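Local coordinates for cytochrome P450 CYP260B1 (Sorangium cellulosum, PDB 5HIW), which belongs to the cytochrome P450 family of haem proteins and holds protoporphyrin IX with its iron in a largely helical fold, at residues Lys13-Phe18 / Thr269-Ser274; Ala102-Val107 / Ala344-Arg349; Arg120-Asp125 / Ala375-Ala380. All coordinates share one frame; numbering follows the deposited sequence.

Contact 1: Lys13-Phe18 / Thr269-Ser274; sequences KDPSAF and TRWCSS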
ATOM      1  N   LYS A  13     -15.730  -0.075 -15.373  1.00 26.23           N
ATOM      2  CA  LYS A  13     -14.645  -0.504 -16.229  1.00 27.79           C
ATOM      3  C   LYS A  13     -13.651   0.593 -16.507  1.00 25.18           C
ATOM      4  O   LYS A  13     -12.641   0.342 -17.141  1.00 28.91           O
ATOM      5  CB  LYS A  13     -15.160  -0.992 -17.613  1.00 31.67           C
ATOM      6  CG  LYS A  13     -16.237  -2.035 -17.463  1.00 37.87           C
ATOM      7  CD  LYS A  13     -15.652  -3.398 -17.553  1.00 39.46           C
ATOM      8  CE  LYS A  13     -16.752  -4.421 -17.725  1.00 40.69           C
ATOM      9  NZ  LYS A  13     -17.181  -4.722 -16.351  1.00 45.73           N
ATOM     10  N   ASP A  14     -13.944   1.798 -16.089  1.00 21.87           N
ATOM     11  CA  ASP A  14     -13.117   2.936 -16.400  1.00 24.99           C
ATOM     12  C   ASP A  14     -12.360   3.240 -15.120  1.00 23.49           C
ATOM     13  O   ASP A  14     -12.981   3.537 -14.104  1.00 27.15           O
ATOM     14  CB  ASP A  14     -14.033   4.058 -16.777  1.00 26.22           C
ATOM     15  CG  ASP A  14     -13.349   5.406 -16.933  1.00 30.19           C
ATOM     16  OD1 ASP A  14     -12.152   5.594 -16.731  1.00 27.49           O
ATOM     17  OD2 ASP A  14     -14.107   6.359 -17.300  1.00 33.08           O
ATOM     18  N   PRO A  15     -11.045   3.159 -15.195  1.00 22.99           N
ATOM     19  CA  PRO A  15     -10.247   3.319 -13.989  1.00 23.90           C
ATOM     20  C   PRO A  15     -10.324   4.665 -13.287  1.00 23.52           C
ATOM     21  O   PRO A  15     -10.050   4.734 -12.061  1.00 25.00           O
ATOM     22  CB  PRO A  15      -8.851   2.968 -14.446  1.00 24.34           C
ATOM     23  CG  PRO A  15      -8.866   3.052 -15.917  1.00 25.64           C
ATOM     24  CD  PRO A  15     -10.232   2.669 -16.316  1.00 25.47           C
ATOM     25  N   SER A  16     -10.719   5.727 -13.978  1.00 22.25           N
ATOM     26  CA  SER A  16     -10.743   7.028 -13.380  1.00 22.13           C
ATOM     27  C   SER A  16     -12.169   7.447 -12.928  1.00 23.00           C
ATOM     28  O   SER A  16     -12.324   8.490 -12.284  1.00 22.59           O
ATOM     29  CB  SER A  16     -10.118   8.056 -14.345  1.00 25.46           C
ATOM     30  OG  SER A  16     -11.094   8.290 -15.366  1.00 27.63           O
ATOM     31  N   ALA A  17     -13.175   6.588 -13.115  1.00 23.16           N
ATOM     32  CA  ALA A  17     -14.570   7.009 -12.844  1.00 25.21           C
ATOM     33  C   ALA A  17     -14.797   7.198 -11.361  1.00 23.32           C
ATOM     34  O   ALA A  17     -15.553   8.094 -10.942  1.00 22.14           O
ATOM     35  CB  ALA A  17     -15.595   6.028 -13.391  1.00 25.17           C
ATOM     36  N   PHE A  18     -14.136   6.371 -10.558  1.00 20.57           N
ATOM     37  CA  PHE A  18     -14.340   6.474  -9.119  1.00 19.96           C
ATOM     38  C   PHE A  18     -13.768   7.754  -8.577  1.00 17.82           C
ATOM     39  O   PHE A  18     -14.401   8.407  -7.779  1.00 19.98           O
ATOM     40  CB  PHE A  18     -13.727   5.296  -8.414  1.00 21.40           C
ATOM     41  CG  PHE A  18     -13.938   5.289  -6.916  1.00 23.27           C
ATOM     42  CD1 PHE A  18     -15.212   5.321  -6.387  1.00 24.75           C
ATOM     43  CD2 PHE A  18     -12.883   5.128  -6.049  1.00 23.08           C
ATOM     44  CE1 PHE A  18     -15.420   5.285  -5.051  1.00 23.88           C
ATOM     45  CE2 PHE A  18     -13.099   5.067  -4.699  1.00 24.43           C
ATOM     46  CZ  PHE A  18     -14.373   5.154  -4.188  1.00 25.64           C
ATOM     47  N   THR A 269       0.254   7.003  -9.140  1.00 15.65           N
ATOM     48  CA  THR A 269      -0.312   7.028  -7.817  1.00 15.85           C
ATOM     49  C   THR A 269      -1.347   8.155  -7.643  1.00 16.57           C
ATOM     50  O   THR A 269      -2.168   8.068  -6.737  1.00 20.17           O
ATOM     51  CB  THR A 269       0.681   7.037  -6.632  1.00 16.29           C
ATOM     52  OG1 THR A 269       1.385   8.279  -6.569  1.00 16.81           O
ATOM     53  CG2 THR A 269       1.626   5.870  -6.758  1.00 15.41           C
ATOM     54  N   ARG A 270      -1.257   9.205  -8.443  1.00 15.13           N
ATOM     55  CA  ARG A 270      -2.305  10.286  -8.384  1.00 16.47           C
ATOM     56  C   ARG A 270      -3.557   9.867  -9.188  1.00 16.35           C
ATOM     57  O   ARG A 270      -4.718   9.914  -8.698  1.00 19.32           O
ATOM     58  CB  ARG A 270      -1.752  11.601  -8.931  1.00 18.40           C
ATOM     59  CG  ARG A 270      -2.772  12.732  -8.882  1.00 19.77           C
ATOM     60  CD  ARG A 270      -2.410  13.857  -9.797  1.00 19.46           C
ATOM     61  NE  ARG A 270      -2.568  13.409 -11.129  1.00 21.45           N
ATOM     62  CZ  ARG A 270      -3.718  13.246 -11.751  1.00 18.72           C
ATOM     63  NH1 ARG A 270      -4.864  13.514 -11.170  1.00 21.29           N
ATOM     64  NH2 ARG A 270      -3.675  12.873 -13.009  1.00 18.95           N
ATOM     65  N   TRP A 271      -3.312   9.456 -10.411  1.00 18.75           N
ATOM     66  CA  TRP A 271      -4.386   9.118 -11.353  1.00 18.60           C
ATOM     67  C   TRP A 271      -5.142   7.859 -10.947  1.00 20.62           C
ATOM     68  O   TRP A 271      -6.354   7.707 -11.161  1.00 18.10           O
ATOM     69  CB  TRP A 271      -3.756   8.897 -12.713  1.00 20.70           C
ATOM     70  CG  TRP A 271      -4.664   8.693 -13.768  1.00 20.92           C
ATOM     71  CD1 TRP A 271      -5.474   9.656 -14.383  1.00 22.45           C
ATOM     72  CD2 TRP A 271      -4.960   7.469 -14.387  1.00 20.93           C
ATOM     73  NE1 TRP A 271      -6.251   9.067 -15.305  1.00 20.58           N
ATOM     74  CE2 TRP A 271      -5.985   7.724 -15.328  1.00 22.20           C
ATOM     75  CE3 TRP A 271      -4.535   6.173 -14.187  1.00 20.40           C
ATOM     76  CZ2 TRP A 271      -6.535   6.710 -16.129  1.00 25.32           C
ATOM     77  CZ3 TRP A 271      -5.085   5.153 -14.991  1.00 23.12           C
ATOM     78  CH2 TRP A 271      -6.078   5.433 -15.939  1.00 24.10           C
ATOM     79  N   CYS A 272      -4.441   6.909 -10.320  1.00 18.41           N
ATOM     80  CA  CYS A 272      -5.110   5.649  -9.921  1.00 19.12           C
ATOM     81  C   CYS A 272      -4.443   5.090  -8.669  1.00 18.88           C
ATOM     82  O   CYS A 272      -3.861   3.990  -8.697  1.00 17.64           O
ATOM     83  CB  CYS A 272      -5.024   4.652 -11.067  1.00 22.79           C
ATOM     84  SG  CYS A 272      -6.196   3.226 -10.853  1.00 22.94           S
ATOM     85  N   SER A 273      -4.546   5.837  -7.583  1.00 16.98           N
ATOM     86  CA  SER A 273      -4.103   5.338  -6.247  1.00 17.79           C
ATOM     87  C   SER A 273      -4.778   4.044  -5.828  1.00 18.80           C
ATOM     88  O   SER A 273      -5.989   3.903  -6.030  1.00 18.52           O
ATOM     89  CB  SER A 273      -4.428   6.292  -5.161  1.00 17.33           C
ATOM     90  OG  SER A 273      -3.841   5.810  -3.938  1.00 19.67           O
ATOM     91  N   SER A 274      -3.997   3.124  -5.243  1.00 18.87           N
ATOM     92  CA  SER A 274      -4.554   1.916  -4.665  1.00 19.84           C
ATOM     93  C   SER A 274      -5.045   2.047  -3.242  1.00 20.85           C
ATOM     94  O   SER A 274      -5.642   1.102  -2.722  1.00 21.75           O
ATOM     95  CB  SER A 274      -3.556   0.769  -4.674  1.00 18.92           C
ATOM     96  OG  SER A 274      -2.314   1.180  -4.194  1.00 21.80           O
TER
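Pro15 and Trp271 cross obliquely, the pyrrolidine ring of one reaching the benzo end of the other. Pro15 CG lies 3.7 Å from Trp271 CH2, and Pro15 CB follows at 4.0 Å from the same CH2 atom. Farther along the indole, Ser16 CB approaches Trp271 NE1 at 4.1 Å, so the turn 14-17 meets the ring at both its six-membered and its pyrrole end. With CG anti to the backbone N (chi1 -174°), the indole of Trp271 swings from the last helical turn across to Pro15 and Ser16. Its N-H is bound by the carbonyl of Glu317, while His247 packs edge-to-face with it. Helix 261-271 is the K helix of the P450 fold, with the ExxR motif in Glu267 and Arg270 joined by a salt bridge; the contact sets the turn that leads into helix 17-28 against the C-terminal end of this helix. Just beyond that end, Cys272 SG adds a looser approach, 4.5 Å from Pro15 CB. Pro15 sits in a type I turn, Asp14 to Ala17, which the Asp14 side chain also caps: Ser16 N donates to Asp14 OD1 over 3.1 Å, nearly straight at 163°, arriving from well above the carboxylate plane.

Contact 2: Ala102-Val107 / Ala344-Arg349; sequences ATVTPV and ARMEAR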
ATOM      1  N   ALA A 102      20.711  -6.466  -3.867  1.00 21.72           N
ATOM      2  CA  ALA A 102      20.823  -7.832  -3.281  1.00 23.98           C
ATOM      3  C   ALA A 102      19.533  -8.608  -3.359  1.00 23.68           C
ATOM      4  O   ALA A 102      19.571  -9.840  -3.429  1.00 22.10           O
ATOM      5  CB  ALA A 102      21.254  -7.714  -1.822  1.00 20.83           C
ATOM      6  N   THR A 103      18.374  -7.951  -3.359  1.00 19.52           N
ATOM      7  CA  THR A 103      17.115  -8.697  -3.264  1.00 20.65           C
ATOM      8  C   THR A 103      16.076  -8.416  -4.305  1.00 19.28           C
ATOM      9  O   THR A 103      15.578  -9.318  -4.920  1.00 19.75           O
ATOM     10  CB  THR A 103      16.451  -8.469  -1.891  1.00 24.63           C
ATOM     11  OG1 THR A 103      17.244  -9.074  -0.853  1.00 27.13           O
ATOM     12  CG2 THR A 103      15.101  -9.057  -1.832  1.00 23.81           C
ATOM     13  N   VAL A 104      15.700  -7.164  -4.498  1.00 17.66           N
ATOM     14  CA  VAL A 104      14.573  -6.876  -5.399  1.00 17.78           C
ATOM     15  C   VAL A 104      14.915  -7.146  -6.857  1.00 18.18           C
ATOM     16  O   VAL A 104      14.114  -7.736  -7.543  1.00 20.03           O
ATOM     17  CB  VAL A 104      14.043  -5.464  -5.116  1.00 16.86           C
ATOM     18  CG1 VAL A 104      12.879  -5.117  -6.054  1.00 18.67           C
ATOM     19  CG2 VAL A 104      13.644  -5.297  -3.655  1.00 17.22           C
ATOM     20  N   THR A 105      16.114  -6.793  -7.357  1.00 16.25           N
ATOM     21  CA  THR A 105      16.467  -7.039  -8.743  1.00 19.11           C
ATOM     22  C   THR A 105      16.482  -8.537  -9.073  1.00 19.98           C
ATOM     23  O   THR A 105      15.888  -8.971 -10.064  1.00 20.91           O
ATOM     24  CB  THR A 105      17.763  -6.292  -9.150  1.00 22.02           C
ATOM     25  OG1 THR A 105      17.550  -4.903  -8.942  1.00 21.20           O
ATOM     26  CG2 THR A 105      18.179  -6.507 -10.646  1.00 22.70           C
ATOM     27  N   PRO A 106      17.152  -9.345  -8.229  1.00 20.74           N
ATOM     28  CA  PRO A 106      17.147 -10.780  -8.467  1.00 22.62           C
ATOM     29  C   PRO A 106      15.749 -11.363  -8.492  1.00 23.59           C
ATOM     30  O   PRO A 106      15.422 -12.115  -9.450  1.00 23.49           O
ATOM     31  CB  PRO A 106      17.947 -11.345  -7.308  1.00 22.92           C
ATOM     32  CG  PRO A 106      18.845 -10.294  -6.955  1.00 23.74           C
ATOM     33  CD  PRO A 106      18.120  -8.994  -7.207  1.00 22.00           C
ATOM     34  N   VAL A 107      14.911 -10.937  -7.562  1.00 22.64           N
ATOM     35  CA  VAL A 107      13.513 -11.422  -7.530  1.00 22.45           C
ATOM     36  C   VAL A 107      12.764 -10.993  -8.776  1.00 23.76           C
ATOM     37  O   VAL A 107      12.105 -11.785  -9.433  1.00 22.90           O
ATOM     38  CB  VAL A 107      12.726 -10.858  -6.345  1.00 22.16           C
ATOM     39  CG1 VAL A 107      11.252 -11.093  -6.492  1.00 24.33           C
ATOM     40  CG2 VAL A 107      13.208 -11.431  -5.049  1.00 25.48           C
ATOM     41  N   ALA A 344       8.379   0.722  -1.389  1.00 15.28           N
ATOM     42  CA  ALA A 344       7.333   0.627  -2.413  1.00 14.46           C
ATOM     43  C   ALA A 344       7.775   1.271  -3.720  1.00 14.83           C
ATOM     44  O   ALA A 344       7.645   0.692  -4.806  1.00 15.26           O
ATOM     45  CB  ALA A 344       6.101   1.249  -1.873  1.00 16.09           C
ATOM     46  N   ARG A 345       8.291   2.502  -3.631  1.00 16.11           N
ATOM     47  CA  ARG A 345       8.762   3.180  -4.835  1.00 15.41           C
ATOM     48  C   ARG A 345       9.874   2.453  -5.547  1.00 12.52           C
ATOM     49  O   ARG A 345       9.921   2.393  -6.731  1.00 12.35           O
ATOM     50  CB  ARG A 345       9.216   4.593  -4.440  1.00 15.15           C
ATOM     51  CG  ARG A 345       8.026   5.595  -4.356  1.00 17.86           C
ATOM     52  CD  ARG A 345       8.440   6.902  -3.664  1.00 16.76           C
ATOM     53  NE  ARG A 345       7.418   7.986  -3.769  1.00 18.77           N
ATOM     54  CZ  ARG A 345       7.089   8.826  -2.784  1.00 20.85           C
ATOM     55  NH1 ARG A 345       7.562   8.673  -1.510  1.00 23.61           N
ATOM     56  NH2 ARG A 345       6.195   9.791  -3.020  1.00 22.22           N
ATOM     57  N   MET A 346      10.826   1.908  -4.809  1.00 13.91           N
ATOM     58  CA  MET A 346      11.885   1.225  -5.396  1.00 15.22           C
ATOM     59  C   MET A 346      11.459  -0.101  -6.076  1.00 15.52           C
ATOM     60  O   MET A 346      11.899  -0.465  -7.160  1.00 14.22           O
ATOM     61  CB  MET A 346      13.003   1.002  -4.398  1.00 14.78           C
ATOM     62  CG  MET A 346      14.156   0.189  -4.918  1.00 17.31           C
ATOM     63  SD  MET A 346      14.058  -1.627  -4.664  1.00 17.24           S
ATOM     64  CE  MET A 346      14.377  -1.708  -2.955  1.00 16.32           C
ATOM     65  N   GLU A 347      10.619  -0.838  -5.366  1.00 16.83           N
ATOM     66  CA  GLU A 347      10.150  -2.116  -5.921  1.00 14.62           C
ATOM     67  C   GLU A 347       9.332  -1.879  -7.187  1.00 15.46           C
ATOM     68  O   GLU A 347       9.492  -2.576  -8.182  1.00 15.80           O
ATOM     69  CB  GLU A 347       9.339  -2.816  -4.845  1.00 17.98           C
ATOM     70  CG  GLU A 347       9.020  -4.279  -5.187  1.00 20.73           C
ATOM     71  CD  GLU A 347       8.425  -5.053  -4.031  1.00 19.55           C
ATOM     72  OE1 GLU A 347       8.567  -4.716  -2.823  1.00 20.81           O
ATOM     73  OE2 GLU A 347       7.857  -6.097  -4.424  1.00 22.99           O
ATOM     74  N   ALA A 348       8.482  -0.895  -7.186  1.00 14.60           N
ATOM     75  CA  ALA A 348       7.765  -0.512  -8.390  1.00 14.76           C
ATOM     76  C   ALA A 348       8.709  -0.151  -9.513  1.00 17.48           C
ATOM     77  O   ALA A 348       8.558  -0.598 -10.652  1.00 17.19           O
ATOM     78  CB  ALA A 348       6.783   0.580  -8.091  1.00 16.38           C
ATOM     79  N   ARG A 349       9.693   0.702  -9.274  1.00 16.03           N
ATOM     80  CA  ARG A 349      10.638   1.047 -10.310  1.00 16.40           C
ATOM     81  C   ARG A 349      11.435  -0.131 -10.873  1.00 16.76           C
ATOM     82  O   ARG A 349      11.554  -0.310 -12.115  1.00 18.12           O
ATOM     83  CB  ARG A 349      11.597   2.130  -9.771  1.00 17.30           C
ATOM     84  CG  ARG A 349      12.729   2.417 -10.717  1.00 23.93           C
ATOM     85  CD  ARG A 349      13.703   3.477 -10.220  1.00 21.70           C
ATOM     86  NE  ARG A 349      14.107   3.372  -8.819  1.00 23.01           N
ATOM     87  CZ  ARG A 349      15.098   2.624  -8.350  1.00 19.47           C
ATOM     88  NH1 ARG A 349      15.785   1.876  -9.155  1.00 22.37           N
ATOM     89  NH2 ARG A 349      15.370   2.650  -7.058  1.00 20.61           N
TER
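Val104 projects from helix 93-113 toward Met346 and Glu347 of helix 341-358, and its path can be traced atom by atom. At the branch point, Val104 CB already lies 3.9 Å from the sulfur, Met346 SD. From there the two methyls part. CG1, anti to the backbone N (chi1 179°), stays near the same sulfur and also rests 4.0 Å from Glu347 CG; the valine and glutamate side chains cross here at about a right angle, so that the aliphatic part of the acid, not its carboxylate, makes the touch. CG2 of Val104 meets both the sulfur, 3.8 Å from Met346 SD, and the terminal methyl, 3.7 Å from Met346 CE. Valine and methionine thus meet tip to tip.

These helices are the D and L helices of the P450 fold, two members of the D-E-I-L four-helix bundle that forms its core; the others are represented close by, since Glu347 also packs on Met131 and Val135 of helix 130-140 and on Thr233 of helix 232-245. Ala344, one turn earlier on the L helix, touches the haem, and the Glu347 side chain comes to about 6 Å from it.

What brings the methionine end back to Val104 is a chain bent twice, at chi2 (-91°) and chi3 (-73°). The CA atoms of Val104 and Glu347 lie 6.5 Å apart, the closest CA pair of the two segments. On the valine side the helix has a wider pi-type turn at 102-104 and a kink at Pro106, whose ring nitrogen has no hydrogen to give to the preceding turn. Val104 also packs on Val350, farther along helix 341-358.

Contact 3: Arg120-Asp125 / Ala375-Ala380; sequences RAELFD and APRGAA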
ATOM      1  N   ARG A 120       0.365 -14.568 -23.266  1.00 36.40           N
ATOM      2  CA  ARG A 120      -0.426 -13.632 -22.503  1.00 35.55           C
ATOM      3  C   ARG A 120      -0.044 -13.761 -21.047  1.00 35.94           C
ATOM      4  O   ARG A 120       0.624 -14.722 -20.611  1.00 32.42           O
ATOM      5  CB  ARG A 120      -1.940 -13.884 -22.677  1.00 39.10           C
ATOM      6  CG  ARG A 120      -2.359 -13.971 -24.150  1.00 43.49           C
ATOM      7  CD  ARG A 120      -3.863 -13.917 -24.313  1.00 49.40           C
ATOM      8  NE  ARG A 120      -4.261 -13.894 -25.740  1.00 57.27           N
ATOM      9  CZ  ARG A 120      -5.460 -14.259 -26.208  1.00 65.02           C
ATOM     10  NH1 ARG A 120      -6.416 -14.687 -25.389  1.00 61.27           N
ATOM     11  NH2 ARG A 120      -5.710 -14.210 -27.514  1.00 74.09           N
ATOM     12  N   ALA A 121      -0.455 -12.754 -20.291  1.00 33.89           N
ATOM     13  CA  ALA A 121      -0.364 -12.832 -18.848  1.00 33.52           C
ATOM     14  C   ALA A 121      -1.537 -12.129 -18.230  1.00 29.94           C
ATOM     15  O   ALA A 121      -2.136 -11.194 -18.793  1.00 30.37           O
ATOM     16  CB  ALA A 121       0.953 -12.210 -18.382  1.00 31.94           C
ATOM     17  N   GLU A 122      -1.881 -12.574 -17.050  1.00 27.45           N
ATOM     18  CA  GLU A 122      -2.692 -11.819 -16.197  1.00 24.79           C
ATOM     19  C   GLU A 122      -1.682 -11.260 -15.170  1.00 27.12           C
ATOM     20  O   GLU A 122      -1.201 -12.016 -14.272  1.00 22.74           O
ATOM     21  CB  GLU A 122      -3.679 -12.756 -15.579  1.00 24.04           C
ATOM     22  CG  GLU A 122      -4.867 -12.192 -14.890  1.00 23.82           C
ATOM     23  CD  GLU A 122      -4.463 -11.413 -13.640  1.00 25.91           C
ATOM     24  OE1 GLU A 122      -4.290 -12.006 -12.575  1.00 25.95           O
ATOM     25  OE2 GLU A 122      -4.300 -10.205 -13.768  1.00 20.99           O
ATOM     26  N   LEU A 123      -1.333  -9.975 -15.304  1.00 25.56           N
ATOM     27  CA  LEU A 123      -0.169  -9.416 -14.581  1.00 22.78           C
ATOM     28  C   LEU A 123      -0.476  -9.122 -13.102  1.00 21.93           C
ATOM     29  O   LEU A 123       0.451  -8.835 -12.361  1.00 20.54           O
ATOM     30  CB  LEU A 123       0.351  -8.165 -15.254  1.00 21.19           C
ATOM     31  CG  LEU A 123       0.967  -8.308 -16.624  1.00 23.59           C
ATOM     32  CD1 LEU A 123       1.297  -6.953 -17.274  1.00 24.52           C
ATOM     33  CD2 LEU A 123       2.183  -9.170 -16.621  1.00 25.66           C
ATOM     34  N   PHE A 124      -1.707  -9.212 -12.661  1.00 17.62           N
ATOM     35  CA  PHE A 124      -1.970  -9.171 -11.222  1.00 19.98           C
ATOM     36  C   PHE A 124      -1.372 -10.464 -10.616  1.00 22.05           C
ATOM     37  O   PHE A 124      -0.445 -10.415  -9.848  1.00 20.03           O
ATOM     38  CB  PHE A 124      -3.419  -9.041 -10.812  1.00 19.82           C
ATOM     39  CG  PHE A 124      -3.586  -8.799  -9.328  1.00 22.17           C
ATOM     40  CD1 PHE A 124      -3.421  -7.572  -8.806  1.00 25.04           C
ATOM     41  CD2 PHE A 124      -3.837  -9.876  -8.443  1.00 31.14           C
ATOM     42  CE1 PHE A 124      -3.504  -7.340  -7.433  1.00 26.35           C
ATOM     43  CE2 PHE A 124      -3.901  -9.682  -7.085  1.00 33.09           C
ATOM     44  CZ  PHE A 124      -3.705  -8.386  -6.556  1.00 33.53           C
ATOM     45  N   ASP A 125      -1.891 -11.619 -11.030  1.00 19.96           N
ATOM     46  CA  ASP A 125      -1.375 -12.886 -10.511  1.00 23.92           C
ATOM     47  C   ASP A 125       0.088 -13.097 -10.844  1.00 24.89           C
ATOM     48  O   ASP A 125       0.856 -13.609  -9.993  1.00 26.19           O
ATOM     49  CB  ASP A 125      -2.198 -14.041 -11.122  1.00 25.09           C
ATOM     50  CG  ASP A 125      -3.585 -14.210 -10.516  1.00 28.84           C
ATOM     51  OD1 ASP A 125      -3.957 -13.592  -9.501  1.00 30.18           O
ATOM     52  OD2 ASP A 125      -4.363 -15.010 -11.080  1.00 33.15           O
ATOM     53  N   ALA A 375     -13.378  -3.089  -3.517  1.00 31.18           N
ATOM     54  CA  ALA A 375     -13.108  -4.393  -2.957  1.00 34.71           C
ATOM     55  C   ALA A 375     -12.719  -5.373  -4.029  1.00 32.07           C
ATOM     56  O   ALA A 375     -13.339  -6.431  -4.154  1.00 33.05           O
ATOM     57  CB  ALA A 375     -14.324  -4.899  -2.149  1.00 34.80           C
ATOM     58  N   PRO A 376     -11.684  -5.063  -4.834  1.00 29.90           N
ATOM     59  CA  PRO A 376     -11.276  -5.990  -5.897  1.00 29.55           C
ATOM     60  C   PRO A 376     -10.704  -7.284  -5.338  1.00 31.03           C
ATOM     61  O   PRO A 376      -9.784  -7.259  -4.516  1.00 32.65           O
ATOM     62  CB  PRO A 376     -10.187  -5.219  -6.653  1.00 29.21           C
ATOM     63  CG  PRO A 376      -9.621  -4.340  -5.628  1.00 28.38           C
ATOM     64  CD  PRO A 376     -10.757  -3.925  -4.752  1.00 30.07           C
ATOM     65  N   ARG A 377     -11.281  -8.409  -5.743  1.00 35.02           N
ATOM     66  CA  ARG A 377     -11.006  -9.744  -5.102  1.00 38.52           C
ATOM     67  C   ARG A 377     -11.172  -9.734  -3.566  1.00 43.45           C
ATOM     68  O   ARG A 377     -10.463 -10.468  -2.875  1.00 43.68           O
ATOM     69  CB  ARG A 377      -9.598 -10.234  -5.470  1.00 40.31           C
ATOM     70  CG  ARG A 377      -9.203 -10.013  -6.930  1.00 39.85           C
ATOM     71  CD  ARG A 377      -7.836 -10.652  -7.182  1.00 38.07           C
ATOM     72  NE  ARG A 377      -7.519 -10.675  -8.607  1.00 32.39           N
ATOM     73  CZ  ARG A 377      -6.799 -11.600  -9.218  1.00 33.52           C
ATOM     74  NH1 ARG A 377      -6.250 -12.590  -8.539  1.00 30.70           N
ATOM     75  NH2 ARG A 377      -6.577 -11.505 -10.503  1.00 35.68           N
ATOM     76  N   GLY A 378     -12.077  -8.879  -3.043  1.00 46.00           N
ATOM     77  CA  GLY A 378     -12.238  -8.660  -1.599  1.00 43.66           C
ATOM     78  C   GLY A 378     -11.157  -7.850  -0.854  1.00 45.32           C
ATOM     79  O   GLY A 378     -11.263  -7.622   0.376  1.00 50.16           O
ATOM     80  N   ALA A 379     -10.115  -7.405  -1.548  1.00 38.41           N
ATOM     81  CA  ALA A 379      -9.025  -6.712  -0.881  1.00 36.71           C
ATOM     82  C   ALA A 379      -9.468  -5.349  -0.437  1.00 37.05           C
ATOM     83  O   ALA A 379     -10.442  -4.770  -0.979  1.00 35.26           O
ATOM     84  CB  ALA A 379      -7.835  -6.585  -1.812  1.00 35.90           C
ATOM     85  N   ALA A 380      -8.727  -4.803   0.519  1.00 40.63           N
ATOM     86  CA  ALA A 380      -8.979  -3.450   1.032  1.00 39.99           C
ATOM     87  C   ALA A 380      -8.097  -2.512   0.213  1.00 44.08           C
ATOM     88  O   ALA A 380      -7.028  -2.100   0.674  1.00 43.02           O
ATOM     89  CB  ALA A 380      -8.631  -3.334   2.507  1.00 43.03           C
TER
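Glu122 OE1 is gripped by two nitrogens, Asp125 N in the first turn of the helix that follows, at 2.9 Å, and Arg377 NH2 from the facing loop at 3.1 Å. The backbone bond is nearly straight, the arginine bond weak and bent to 131°. With Phe124 N donating to Glu122 OE2 at 3.0 Å, the carboxylate caps helix 123-128 from the N-cap position, and both amides come from above its plane; OE2 also accepts from Ile387 N. A shorter salt bridge, also bent, runs from Arg377 NH1 to Asp125 OD1, 2.7 Å, completing a salt-bridge network of Glu122, Asp125 and Arg377; OD1 is met on its syn side and lies somewhat out of the guanidinium plane, the two planes almost perpendicular (88°). Phe124 adds a flat neighbour: its CD2 stands 3.5 Å above the guanidinium plane, over the centre, the ring tilted 43° to it. An extended chain from CG to NE carries Arg377 out of the loop between strands 372-373 and 383-384, and the Asp385 carbonyl holds NE. The guanidinium is thus bounded near its edge by two acids and over one face by a ring, and its charge probably helps stabilise both carboxylates as anions.

Overall arrangement
Each contact joins an N-terminal element to the C-terminal half of the chain, and chemistry follows burial. Contacts 1 and 2 are buried and apolar across their interfaces; contact 3, only partly buried, is mainly ionic, with one buried ring against the guanidinium. Contact 2 lies in the helix bundle beside the haem, pairing helix with helix. Contact 1 sits where a turn meets the end of a helix, about 24 Å centre to centre from contact 2, and contact 3 joins a strand-to-helix junction to a loop, about 15 Å between centres from contact 1. Helix 232-245 neighbours all three, and strand 120-122 of contact 3 follows helix 93-113 of contact 2 in the chain.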